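6-phospho-alpha-glucosidase (Merdibacter massiliensis, PDB 6VC6) probably hydrolyses 6-phospho-alpha-glucosides, using NAD and a manganese ion in the manner of family 4 glycoside hydrolases. Local coordinates at residues P17-S22 against F82-A87; Y118-C123 against K392-A397; K227-Q232 against G246-M251. All blocks are in the same frame, centred on the assembly; numbering follows the deposited sequence.

Three contacts illustrate how segments remote in sequence build one enzyme. From the N terminus, contact 1 comes first: it closes a loop of 59 residues, bringing helix 16-25 against the end of strand 80-83 inside the nucleotide-binding part of the fold. Contact 2 opens only after that loop has closed and spans 268 residues, joining helix 113-136 to helix 378-400 and so the N-terminal family region to the C-terminal one. Contact 3 is nested within that long loop and folds residues 227-232 back on 246-251. Contacts 1 and 2 adjoin, both touching NAD, whereas contact 3 stays about 13 Å from contact 1 and 21 Å from contact 2 between nearest atoms.

Contact 1. Residues P17-S22 against F82-A87; sequences PGFLKS and FMQMRA. With NAD (nicotinamide-adenine-dinucleotide), chain G.
Phe-19 reaches from its helix to two residues at once, Phe-82 near the end of strand 80-83 and Gln-84 just beyond it. Its ring meets Gln-84 through CE1, which lies 3.2 Å from NE2 of the amide. Ring and amide planes stand 89° apart, and the two side chains run past each other in opposite directions. Gln-84 makes this approach with CG held between its backbone N and carbonyl carbon (chi1 55°) and the chain extended beyond. The polar end of the amide is held by Thr-16, whose OG1 is hydrogen-bonded to OE1, so the group beside the ring is tied to the start of the same helix. At another ring carbon of Phe-19, CE2 comes to 4.0 Å from CD2 of Phe-82, an oblique apolar touch.

The chain from Gln-84 onward lines the pocket of NAD, seen bound here. The Met-85 carbonyl O accepts a bond of 2.8 Å from ribose O3D of NAD. Arg-86 bends at chi3 and grips the diphosphate, NE donating to O3 of NAD at 2.9 Å and NH1 to O1N at 3.0 Å; its NH2 forms a salt bridge with Glu-109.

In the Rossmann-like fold, the contact lies where helix 16-25 packs on the parallel part of the mixed sheet: Ile-8 of strand 4-9 touches all three residues, while helix 318-331 offers Ala-320 to Phe-19 and Met-323 to Phe-82.

Contact 2. Residues Y118-C123 against K392-A397; sequences YGLRSC and KLLVDA. With NAD (nicotinamide-adenine-dinucleotide), chain G.
A helix-helix interface joins the nucleotide-binding fold to the C-terminal region here, helix 113-136 packing against helix 378-400 through small apolar surfaces. Leu-120 and Leu-394 form its centre. Their side chains meet at an angle, CG of Leu-120 lying 3.9 Å from CD1 of Leu-394, while CD2 of Leu-120 sits at the same separation from CG of Leu-394. With CG anti to the backbone N (chi1 -176°), Leu-394 reaches toward the other helix, whereas Leu-120 starts out across the line to that helix and turns its branched end to the partner. The absence of a side chain at Gly-119 matters: a CB there would point at the other helix and lie only about 3.5 Å from CD2 of Leu-394, so glycine makes space for that methyl group.

One turn along, Cys-123 adds a second, lighter touch on Val-395. Beyond the pair, helix 149-159 lines the same interface, with Ile-151 against Leu-394 and Ala-155 against Cys-123. Polar ties flank the apolar strip, for Asp-396 makes salt bridges to Arg-158 and Lys-405, and Lys-392 makes one to Glu-154.

Helix 113-136 also faces the cofactor from the side turned away from Leu-394. There Tyr-118 stretches toward the ribose, and Arg-121 lays one face of its guanidinium over Tyr-118 CA while bonding to the Ala-87 carbonyl. The phenol presents its edge to the sugar, with OH of Tyr-118 at 2.7 Å from O3D of NAD, in the plane of the ring.

Contact 3. Residues K227-Q232 against G246-M251; sequences KGFLPQ and GFVQTM
A chi1 of -161° turns the Phe-229 ring away from its own amide nitrogen and, from an irregular loop, toward Val-248. Val-248 (chi1 -61°) has CG1 beside its backbone N and CG2 between that N and the carbonyl carbon, and CG2 meets the ring obliquely. The apolar pairing is clear, although the model places that methyl implausibly close to the Phe-229 side chain and its exact spacing is doubtful. The other Val-248 methyl, CG1, lies at a normal 4.0 Å from CD2 of Phe-229.

The backbones also come together beside the ring. Phe-229 O receives a CA-H...O contact from Gly-246, 3.5 Å from its CA, and the CA atoms of Phe-229 and Gly-246 are 5.0 Å apart. Gly-228 follows helix 217-227, with positive phi (107°), an angle at which a CB would be jammed against the preceding carbonyl O. Beside it Gln-249, extended beyond CG, brings NE2 to 3.9 Å from Gly-228 N and gives a weak hydrogen bond to the carbonyl of Ile-224. Replacing Phe-229 with alanine is likely to open a gap beside Val-248 and leave its methyl groups without the ring they pack against.

Helix 172-184 also touches the Phe-229 side chain through Ser-179 and Leu-183, and helix 239-246 does so through Tyr-245. The contact thereby folds the loop after helix 217-227 onto residues 246-251, which run into helix 248-254, with helix 239-246 lying in sequence between them.

Contact 1. Residues P17-S22 against F82-A87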
loop_
_atom_site.group_PDB
_atom_site.type_symbol
_atom_site.label_atom_id
_atom_site.label_comp_id
_atom_site.label_asym_id
_atom_site.label_seq_id
_atom_site.Cartn_x
_atom_site.Cartn_y
_atom_site.Cartn_z
ATOM N N PRO A 17 -11.550 -1.177 -11.838
ATOM C CA PRO A 17 -12.888 -0.603 -12.074
ATOM C C PRO A 17 -13.215 0.554 -11.146
ATOM O O PRO A 17 -13.863 1.517 -11.572
ATOM C CB PRO A 17 -13.823 -1.798 -11.855
ATOM C CG PRO A 17 -12.991 -2.977 -12.195
ATOM C CD PRO A 17 -11.615 -2.645 -11.695
ATOM N N GLY A 18 -12.773 0.490 -9.888
ATOM C CA GLY A 18 -12.956 1.620 -8.994
ATOM C C GLY A 18 -12.213 2.860 -9.451
ATOM O O GLY A 18 -12.636 3.984 -9.168
ATOM N N PHE A 19 -11.099 2.676 -10.164
ATOM C CA PHE A 19 -10.370 3.819 -10.705
ATOM C C PHE A 19 -11.100 4.423 -11.898
ATOM O O PHE A 19 -11.178 5.651 -12.027
ATOM C CB PHE A 19 -8.956 3.400 -11.102
ATOM C CG PHE A 19 -7.951 3.528 -9.995
ATOM C CD1 PHE A 19 -7.657 2.447 -9.180
ATOM C CD2 PHE A 19 -7.297 4.728 -9.770
ATOM C CE1 PHE A 19 -6.731 2.562 -8.160
ATOM C CE2 PHE A 19 -6.369 4.848 -8.752
ATOM C CZ PHE A 19 -6.086 3.763 -7.947
ATOM N N LEU A 20 -11.638 3.577 -12.781
ATOM C CA LEU A 20 -12.329 4.080 -13.964
ATOM C C LEU A 20 -13.569 4.877 -13.583
ATOM O O LEU A 20 -13.896 5.880 -14.230
ATOM C CB LEU A 20 -12.700 2.919 -14.889
ATOM C CG LEU A 20 -11.573 1.956 -15.268
ATOM C CD1 LEU A 20 -12.079 0.894 -16.231
ATOM C CD2 LEU A 20 -10.396 2.711 -15.867
ATOM N N LYS A 21 -14.276 4.445 -12.536
ATOM C CA LYS A 21 -15.444 5.192 -12.081
ATOM C C LYS A 21 -15.042 6.466 -11.349
ATOM O O LYS A 21 -15.782 7.456 -11.380
ATOM C CB LYS A 21 -16.313 4.309 -11.185
ATOM C CG LYS A 21 -17.009 3.179 -11.926
ATOM C CD LYS A 21 -16.982 1.886 -11.125
ATOM C CE LYS A 21 -18.299 1.644 -10.410
ATOM N NZ LYS A 21 -18.463 0.213 -10.030
ATOM N N SER A 22 -13.881 6.463 -10.690
ATOM C CA SER A 22 -13.407 7.671 -10.024
ATOM C C SER A 22 -12.956 8.717 -11.035
ATOM O O SER A 22 -13.202 9.914 -10.848
ATOM C CB SER A 22 -12.270 7.329 -9.061
ATOM O OG SER A 22 -12.736 6.545 -7.977
ATOM N N PHE A 82 0.118 5.205 -12.724
ATOM C CA PHE A 82 -0.497 4.646 -11.524
ATOM C C PHE A 82 -0.144 3.163 -11.469
ATOM O O PHE A 82 -0.600 2.380 -12.308
ATOM C CB PHE A 82 -2.013 4.845 -11.531
ATOM C CG PHE A 82 -2.452 6.278 -11.358
ATOM C CD1 PHE A 82 -1.530 7.306 -11.242
ATOM C CD2 PHE A 82 -3.802 6.591 -11.310
ATOM C CE1 PHE A 82 -1.944 8.617 -11.087
ATOM C CE2 PHE A 82 -4.223 7.900 -11.153
ATOM C CZ PHE A 82 -3.291 8.913 -11.041
HETATM N N MSE A 83 0.660 2.776 -10.485
HETATM C CA MSE A 83 1.106 1.390 -10.378
HETATM C C MSE A 83 0.380 0.640 -9.263
HETATM O O MSE A 83 0.434 1.037 -8.100
HETATM C CB MSE A 83 2.618 1.334 -10.147
HETATM C CG MSE A 83 3.412 2.294 -11.014
HETATM SE SE MSE A 83 5.268 1.738 -11.240
HETATM C CE MSE A 83 4.981 0.208 -12.406
ATOM N N GLN A 84 -0.295 -0.448 -9.626
ATOM C CA GLN A 84 -1.008 -1.286 -8.665
ATOM C C GLN A 84 -0.899 -2.754 -9.071
ATOM O O GLN A 84 -1.885 -3.492 -9.115
ATOM C CB GLN A 84 -2.467 -0.851 -8.530
ATOM C CG GLN A 84 -3.251 -0.810 -9.835
ATOM C CD GLN A 84 -4.728 -0.550 -9.610
ATOM O OE1 GLN A 84 -5.540 -0.664 -10.529
ATOM N NE2 GLN A 84 -5.084 -0.197 -8.380
HETATM N N MSE A 85 0.321 -3.194 -9.343
HETATM C CA MSE A 85 0.597 -4.581 -9.663
HETATM C C MSE A 85 0.625 -5.438 -8.426
HETATM O O MSE A 85 0.847 -4.902 -7.350
HETATM C CB MSE A 85 1.933 -4.729 -10.392
HETATM C CG MSE A 85 3.153 -4.547 -9.489
HETATM SE SE MSE A 85 4.855 -5.227 -10.195
HETATM C CE MSE A 85 4.815 -4.254 -11.873
ATOM N N ARG A 86 0.408 -6.738 -8.564
ATOM C CA ARG A 86 0.619 -7.710 -7.492
ATOM C C ARG A 86 1.505 -8.810 -8.065
ATOM O O ARG A 86 1.015 -9.714 -8.749
ATOM C CB ARG A 86 -0.699 -8.269 -6.963
ATOM C CG ARG A 86 -0.535 -9.209 -5.777
ATOM C CD ARG A 86 -1.856 -9.851 -5.371
ATOM N NE ARG A 86 -2.771 -8.901 -4.743
ATOM C CZ ARG A 86 -2.711 -8.540 -3.465
ATOM N NH1 ARG A 86 -3.588 -7.671 -2.978
ATOM N NH2 ARG A 86 -1.773 -9.042 -2.674
ATOM N N ALA A 87 2.807 -8.720 -7.796
ATOM C CA ALA A 87 3.759 -9.691 -8.321
ATOM C C ALA A 87 3.414 -11.088 -7.826
ATOM O O ALA A 87 3.441 -11.354 -6.620
ATOM C CB ALA A 87 5.180 -9.313 -7.907
HETATM P PA NAD G . -4.857 -8.349 -8.175
HETATM O O1A NAD G . -6.363 -8.309 -8.273
HETATM O O2A NAD G . -4.128 -9.663 -8.314
HETATM O O5B NAD G . -4.249 -7.326 -9.255
HETATM C C5B NAD G . -2.875 -7.391 -9.620
HETATM C C4B NAD G . -2.734 -7.137 -11.111
HETATM O O4B NAD G . -1.387 -6.770 -11.418
HETATM C C3B NAD G . -3.054 -8.396 -11.900
HETATM O O3B NAD G . -4.013 -8.093 -12.915
HETATM C C2B NAD G . -1.747 -8.804 -12.545
HETATM O O2B NAD G . -1.968 -9.286 -13.873
HETATM C C1B NAD G . -0.947 -7.513 -12.555
HETATM N N9A NAD G . 0.513 -7.768 -12.506
HETATM C C8A NAD G . 1.154 -8.672 -11.741
HETATM N N7A NAD G . 2.494 -8.634 -11.963
HETATM C C5A NAD G . 2.723 -7.690 -12.895
HETATM C C6A NAD G . 3.906 -7.132 -13.593
HETATM N N6A NAD G . 5.155 -7.589 -13.331
HETATM N N1A NAD G . 3.699 -6.151 -14.500
HETATM C C2A NAD G . 2.465 -5.685 -14.772
HETATM N N3A NAD G . 1.350 -6.144 -14.179
HETATM C C4A NAD G . 1.413 -7.128 -13.252
HETATM O O3 NAD G . -4.398 -7.663 -6.793
HETATM P PN NAD G . -5.316 -6.608 -6.000
HETATM O O1N NAD G . -5.926 -7.310 -4.809
HETATM O O2N NAD G . -6.189 -5.857 -6.977
HETATM O O5D NAD G . -4.179 -5.609 -5.464
HETATM C C5D NAD G . -3.616 -4.630 -6.335
HETATM C C4D NAD G . -2.364 -4.068 -5.678
HETATM O O4D NAD G . -2.682 -2.876 -4.957
HETATM C C3D NAD G . -1.797 -5.061 -4.674
HETATM O O3D NAD G . -0.387 -5.172 -4.875
HETATM C C2D NAD G . -2.043 -4.424 -3.326
HETATM O O2D NAD G . -0.999 -4.739 -2.405
HETATM C C1D NAD G . -2.050 -2.949 -3.680
HETATM N N1N NAD G . -2.726 -2.133 -2.674
HETATM C C2N NAD G . -1.970 -1.278 -1.984
HETATM C C3N NAD G . -2.518 -0.462 -1.012
HETATM C C7N NAD G . -1.621 0.478 -0.264
HETATM O O7N NAD G . -2.032 1.025 0.745
HETATM N N7N NAD G . -0.386 0.679 -0.724
HETATM C C4N NAD G . -3.883 -0.527 -0.762
HETATM C C5N NAD G . -4.652 -1.429 -1.491
HETATM C C6N NAD G . -4.045 -2.226 -2.458
#

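Contact 2. Residues Y118-C123 against K392-A397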
loop_
_atom_site.group_PDB
_atom_site.type_symbol
_atom_site.label_atom_id
_atom_site.label_comp_id
_atom_site.label_asym_id
_atom_site.label_seq_id
_atom_site.Cartn_x
_atom_site.Cartn_y
_atom_site.Cartn_z
ATOM N N TYR A 118 6.407 -11.819 -0.517
ATOM C CA TYR A 118 5.817 -10.893 -1.474
ATOM C C TYR A 118 6.783 -9.766 -1.818
ATOM O O TYR A 118 6.809 -9.296 -2.960
ATOM C CB TYR A 118 4.508 -10.337 -0.905
ATOM C CG TYR A 118 3.716 -9.451 -1.842
ATOM C CD1 TYR A 118 3.793 -9.609 -3.222
ATOM C CD2 TYR A 118 2.881 -8.459 -1.344
ATOM C CE1 TYR A 118 3.066 -8.797 -4.075
ATOM C CE2 TYR A 118 2.151 -7.645 -2.189
ATOM C CZ TYR A 118 2.247 -7.818 -3.553
ATOM O OH TYR A 118 1.521 -7.006 -4.395
ATOM N N GLY A 119 7.595 -9.334 -0.849
ATOM C CA GLY A 119 8.545 -8.267 -1.115
ATOM C C GLY A 119 9.608 -8.660 -2.122
ATOM O O GLY A 119 9.981 -7.863 -2.987
ATOM N N LEU A 120 10.109 -9.894 -2.028
ATOM C CA LEU A 120 11.129 -10.346 -2.968
ATOM C C LEU A 120 10.569 -10.454 -4.381
ATOM O O LEU A 120 11.264 -10.142 -5.355
ATOM C CB LEU A 120 11.709 -11.684 -2.511
ATOM C CG LEU A 120 12.740 -11.605 -1.382
ATOM C CD1 LEU A 120 13.358 -12.969 -1.115
ATOM C CD2 LEU A 120 13.814 -10.577 -1.705
ATOM N N ARG A 121 9.315 -10.892 -4.513
ATOM C CA ARG A 121 8.677 -10.915 -5.826
ATOM C C ARG A 121 8.484 -9.503 -6.365
ATOM O O ARG A 121 8.677 -9.256 -7.561
ATOM C CB ARG A 121 7.334 -11.640 -5.750
ATOM C CG ARG A 121 7.437 -13.137 -5.522
ATOM C CD ARG A 121 6.124 -13.834 -5.851
ATOM N NE ARG A 121 5.004 -13.297 -5.082
ATOM C CZ ARG A 121 4.718 -13.645 -3.831
ATOM N NH1 ARG A 121 5.473 -14.531 -3.197
ATOM N NH2 ARG A 121 3.677 -13.104 -3.213
ATOM N N SER A 122 8.106 -8.565 -5.494
ATOM C CA SER A 122 7.859 -7.199 -5.941
ATOM C C SER A 122 9.156 -6.497 -6.325
ATOM O O SER A 122 9.178 -5.713 -7.279
ATOM C CB SER A 122 7.121 -6.418 -4.855
ATOM O OG SER A 122 5.809 -6.920 -4.675
ATOM N N CYS A 123 10.244 -6.766 -5.597
ATOM C CA CYS A 123 11.531 -6.164 -5.940
ATOM C C CYS A 123 11.930 -6.488 -7.373
ATOM O O CYS A 123 12.390 -5.611 -8.113
ATOM C CB CYS A 123 12.614 -6.640 -4.971
ATOM S SG CYS A 123 12.533 -5.918 -3.321
ATOM N N LYS A 392 15.865 -3.827 5.215
ATOM C CA LYS A 392 17.089 -3.522 4.481
ATOM C C LYS A 392 17.940 -4.766 4.263
ATOM O O LYS A 392 18.648 -4.861 3.254
ATOM C CB LYS A 392 17.888 -2.446 5.215
ATOM C CG LYS A 392 17.307 -1.049 5.065
ATOM C CD LYS A 392 18.018 -0.051 5.962
ATOM C CE LYS A 392 17.566 1.371 5.663
ATOM N NZ LYS A 392 17.923 1.788 4.278
ATOM N N LEU A 393 17.887 -5.726 5.189
ATOM C CA LEU A 393 18.587 -6.987 4.974
ATOM C C LEU A 393 17.923 -7.814 3.881
ATOM O O LEU A 393 18.600 -8.582 3.189
ATOM C CB LEU A 393 18.652 -7.784 6.278
ATOM C CG LEU A 393 19.612 -7.266 7.351
ATOM C CD1 LEU A 393 19.257 -7.848 8.711
ATOM C CD2 LEU A 393 21.054 -7.582 6.986
ATOM N N LEU A 394 16.606 -7.669 3.707
ATOM C CA LEU A 394 15.906 -8.443 2.687
ATOM C C LEU A 394 16.303 -7.994 1.285
ATOM O O LEU A 394 16.656 -8.821 0.435
ATOM C CB LEU A 394 14.395 -8.327 2.880
ATOM C CG LEU A 394 13.566 -9.171 1.912
ATOM C CD1 LEU A 394 13.722 -10.655 2.222
ATOM C CD2 LEU A 394 12.104 -8.760 1.949
ATOM N N VAL A 395 16.247 -6.687 1.020
ATOM C CA VAL A 395 16.669 -6.195 -0.285
ATOM C C VAL A 395 18.180 -6.298 -0.448
ATOM O O VAL A 395 18.683 -6.231 -1.575
ATOM C CB VAL A 395 16.182 -4.751 -0.513
ATOM C CG1 VAL A 395 14.728 -4.610 -0.089
ATOM C CG2 VAL A 395 17.056 -3.774 0.236
ATOM N N ASP A 396 18.920 -6.455 0.654
ATOM C CA ASP A 396 20.321 -6.850 0.549
ATOM C C ASP A 396 20.446 -8.212 -0.118
ATOM O O ASP A 396 21.308 -8.415 -0.982
ATOM C CB ASP A 396 20.969 -6.878 1.934
ATOM C CG ASP A 396 21.585 -5.550 2.322
ATOM O OD1 ASP A 396 21.491 -4.592 1.528
ATOM O OD2 ASP A 396 22.166 -5.468 3.424
ATOM N N ALA A 397 19.589 -9.160 0.273
ATOM C CA ALA A 397 19.599 -10.480 -0.347
ATOM C C ALA A 397 19.212 -10.410 -1.816
ATOM O O ALA A 397 19.701 -11.209 -2.624
ATOM C CB ALA A 397 18.657 -11.419 0.404
HETATM P PA NAD G . -4.857 -8.349 -8.175
HETATM O O1A NAD G . -6.363 -8.309 -8.273
HETATM O O2A NAD G . -4.128 -9.663 -8.314
HETATM O O5B NAD G . -4.249 -7.326 -9.255
HETATM C C5B NAD G . -2.875 -7.391 -9.620
HETATM C C4B NAD G . -2.734 -7.137 -11.111
HETATM O O4B NAD G . -1.387 -6.770 -11.418
HETATM C C3B NAD G . -3.054 -8.396 -11.900
HETATM O O3B NAD G . -4.013 -8.093 -12.915
HETATM C C2B NAD G . -1.747 -8.804 -12.545
HETATM O O2B NAD G . -1.968 -9.286 -13.873
HETATM C C1B NAD G . -0.947 -7.513 -12.555
HETATM N N9A NAD G . 0.513 -7.768 -12.506
HETATM C C8A NAD G . 1.154 -8.672 -11.741
HETATM N N7A NAD G . 2.494 -8.634 -11.963
HETATM C C5A NAD G . 2.723 -7.690 -12.895
HETATM C C6A NAD G . 3.906 -7.132 -13.593
HETATM N N6A NAD G . 5.155 -7.589 -13.331
HETATM N N1A NAD G . 3.699 -6.151 -14.500
HETATM C C2A NAD G . 2.465 -5.685 -14.772
HETATM N N3A NAD G . 1.350 -6.144 -14.179
HETATM C C4A NAD G . 1.413 -7.128 -13.252
HETATM O O3 NAD G . -4.398 -7.663 -6.793
HETATM P PN NAD G . -5.316 -6.608 -6.000
HETATM O O1N NAD G . -5.926 -7.310 -4.809
HETATM O O2N NAD G . -6.189 -5.857 -6.977
HETATM O O5D NAD G . -4.179 -5.609 -5.464
HETATM C C5D NAD G . -3.616 -4.630 -6.335
HETATM C C4D NAD G . -2.364 -4.068 -5.678
HETATM O O4D NAD G . -2.682 -2.876 -4.957
HETATM C C3D NAD G . -1.797 -5.061 -4.674
HETATM O O3D NAD G . -0.387 -5.172 -4.875
HETATM C C2D NAD G . -2.043 -4.424 -3.326
HETATM O O2D NAD G . -0.999 -4.739 -2.405
HETATM C C1D NAD G . -2.050 -2.949 -3.680
HETATM N N1N NAD G . -2.726 -2.133 -2.674
HETATM C C2N NAD G . -1.970 -1.278 -1.984
HETATM C C3N NAD G . -2.518 -0.462 -1.012
HETATM C C7N NAD G . -1.621 0.478 -0.264
HETATM O O7N NAD G . -2.032 1.025 0.745
HETATM N N7N NAD G . -0.386 0.679 -0.724
HETATM C C4N NAD G . -3.883 -0.527 -0.762
HETATM C C5N NAD G . -4.652 -1.429 -1.491
HETATM C C6N NAD G . -4.045 -2.226 -2.458
#

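Contact 3. Residues K227-Q232 against G246-M251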
loop_
_atom_site.group_PDB
_atom_site.type_symbol
_atom_site.label_atom_id
_atom_site.label_comp_id
_atom_site.label_asym_id
_atom_site.label_seq_id
_atom_site.Cartn_x
_atom_site.Cartn_y
_atom_site.Cartn_z
ATOM N N LYS A 227 -17.150 3.025 23.184
ATOM C CA LYS A 227 -17.920 2.554 22.042
ATOM C C LYS A 227 -17.148 1.622 21.120
ATOM O O LYS A 227 -17.763 0.740 20.508
ATOM C CB LYS A 227 -18.448 3.751 21.229
ATOM C CG LYS A 227 -19.157 3.395 19.929
ATOM C CD LYS A 227 -19.802 4.617 19.293
ATOM C CE LYS A 227 -18.958 5.157 18.151
ATOM N NZ LYS A 227 -18.870 6.644 18.181
ATOM N N GLY A 228 -15.831 1.745 21.037
ATOM C CA GLY A 228 -15.045 0.931 20.134
ATOM C C GLY A 228 -14.545 1.728 18.948
ATOM O O GLY A 228 -14.625 2.959 18.894
ATOM N N PHE A 229 -14.024 0.993 17.969
ATOM C CA PHE A 229 -13.415 1.598 16.789
ATOM C C PHE A 229 -13.877 0.843 15.554
ATOM O O PHE A 229 -13.611 -0.354 15.420
ATOM C CB PHE A 229 -11.888 1.580 16.896
ATOM C CG PHE A 229 -11.205 2.545 15.973
ATOM C CD1 PHE A 229 -11.478 3.901 16.041
ATOM C CD2 PHE A 229 -10.282 2.097 15.043
ATOM C CE1 PHE A 229 -10.847 4.792 15.192
ATOM C CE2 PHE A 229 -9.648 2.982 14.193
ATOM C CZ PHE A 229 -9.930 4.331 14.268
ATOM N N LEU A 230 -14.563 1.544 14.653
ATOM C CA LEU A 230 -15.090 0.962 13.432
ATOM C C LEU A 230 -14.458 1.620 12.211
ATOM O O LEU A 230 -14.141 2.813 12.239
ATOM C CB LEU A 230 -16.613 1.125 13.349
ATOM C CG LEU A 230 -17.485 0.284 14.282
ATOM C CD1 LEU A 230 -18.953 0.635 14.087
ATOM C CD2 LEU A 230 -17.250 -1.199 14.050
ATOM N N PRO A 231 -14.263 0.873 11.128
ATOM C CA PRO A 231 -13.887 1.509 9.863
ATOM C C PRO A 231 -15.027 2.372 9.348
ATOM O O PRO A 231 -16.198 2.145 9.665
ATOM C CB PRO A 231 -13.612 0.324 8.930
ATOM C CG PRO A 231 -14.381 -0.810 9.520
ATOM C CD PRO A 231 -14.378 -0.591 11.005
ATOM N N GLN A 232 -14.669 3.382 8.549
ATOM C CA GLN A 232 -15.671 4.334 8.076
ATOM C C GLN A 232 -16.725 3.655 7.209
ATOM O O GLN A 232 -17.895 4.057 7.225
ATOM C CB GLN A 232 -14.998 5.472 7.307
ATOM C CG GLN A 232 -15.980 6.467 6.696
ATOM C CD GLN A 232 -15.331 7.419 5.711
ATOM O OE1 GLN A 232 -14.738 6.997 4.719
ATOM N NE2 GLN A 232 -15.459 8.715 5.970
ATOM N N GLY A 246 -11.467 -3.141 15.222
ATOM C CA GLY A 246 -11.950 -3.210 16.589
ATOM C C GLY A 246 -10.855 -3.481 17.600
ATOM O O GLY A 246 -10.969 -3.087 18.764
ATOM N N PHE A 247 -9.779 -4.145 17.173
ATOM C CA PHE A 247 -8.670 -4.472 18.062
ATOM C C PHE A 247 -7.909 -3.240 18.540
ATOM O O PHE A 247 -7.124 -3.351 19.487
ATOM C CB PHE A 247 -7.713 -5.436 17.359
ATOM C CG PHE A 247 -6.721 -6.086 18.278
ATOM C CD1 PHE A 247 -7.114 -7.093 19.144
ATOM C CD2 PHE A 247 -5.392 -5.695 18.273
ATOM C CE1 PHE A 247 -6.202 -7.695 19.991
ATOM C CE2 PHE A 247 -4.477 -6.292 19.116
ATOM C CZ PHE A 247 -4.881 -7.294 19.976
ATOM N N VAL A 248 -8.120 -2.078 17.914
ATOM C CA VAL A 248 -7.411 -0.885 18.366
ATOM C C VAL A 248 -7.858 -0.491 19.770
ATOM O O VAL A 248 -7.080 0.090 20.538
ATOM C CB VAL A 248 -7.614 0.263 17.355
ATOM C CG1 VAL A 248 -7.059 -0.109 15.988
ATOM C CG2 VAL A 248 -9.088 0.615 17.249
ATOM N N GLN A 249 -9.077 -0.863 20.174
ATOM C CA GLN A 249 -9.521 -0.596 21.539
ATOM C C GLN A 249 -8.609 -1.266 22.559
ATOM O O GLN A 249 -8.238 -0.654 23.568
ATOM C CB GLN A 249 -10.965 -1.065 21.719
ATOM C CG GLN A 249 -11.576 -0.701 23.063
ATOM C CD GLN A 249 -13.006 -1.188 23.204
ATOM O OE1 GLN A 249 -13.322 -2.328 22.863
ATOM N NE2 GLN A 249 -13.878 -0.324 23.709
ATOM N N THR A 250 -8.235 -2.523 22.314
ATOM C CA THR A 250 -7.302 -3.210 23.204
ATOM C C THR A 250 -5.935 -2.538 23.182
ATOM O O THR A 250 -5.323 -2.310 24.233
ATOM C CB THR A 250 -7.181 -4.681 22.801
ATOM O OG1 THR A 250 -8.433 -5.346 23.016
ATOM C CG2 THR A 250 -6.097 -5.375 23.615
HETATM N N MSE A 251 -5.448 -2.206 21.991
HETATM C CA MSE A 251 -4.128 -1.613 21.813
HETATM C C MSE A 251 -3.997 -0.273 22.530
HETATM O O MSE A 251 -2.944 0.046 23.083
HETATM C CB MSE A 251 -3.838 -1.441 20.320
HETATM C CG MSE A 251 -2.364 -1.404 19.955
HETATM SE SE MSE A 251 -2.018 -2.238 18.220
HETATM C CE MSE A 251 -3.677 -1.778 17.310
#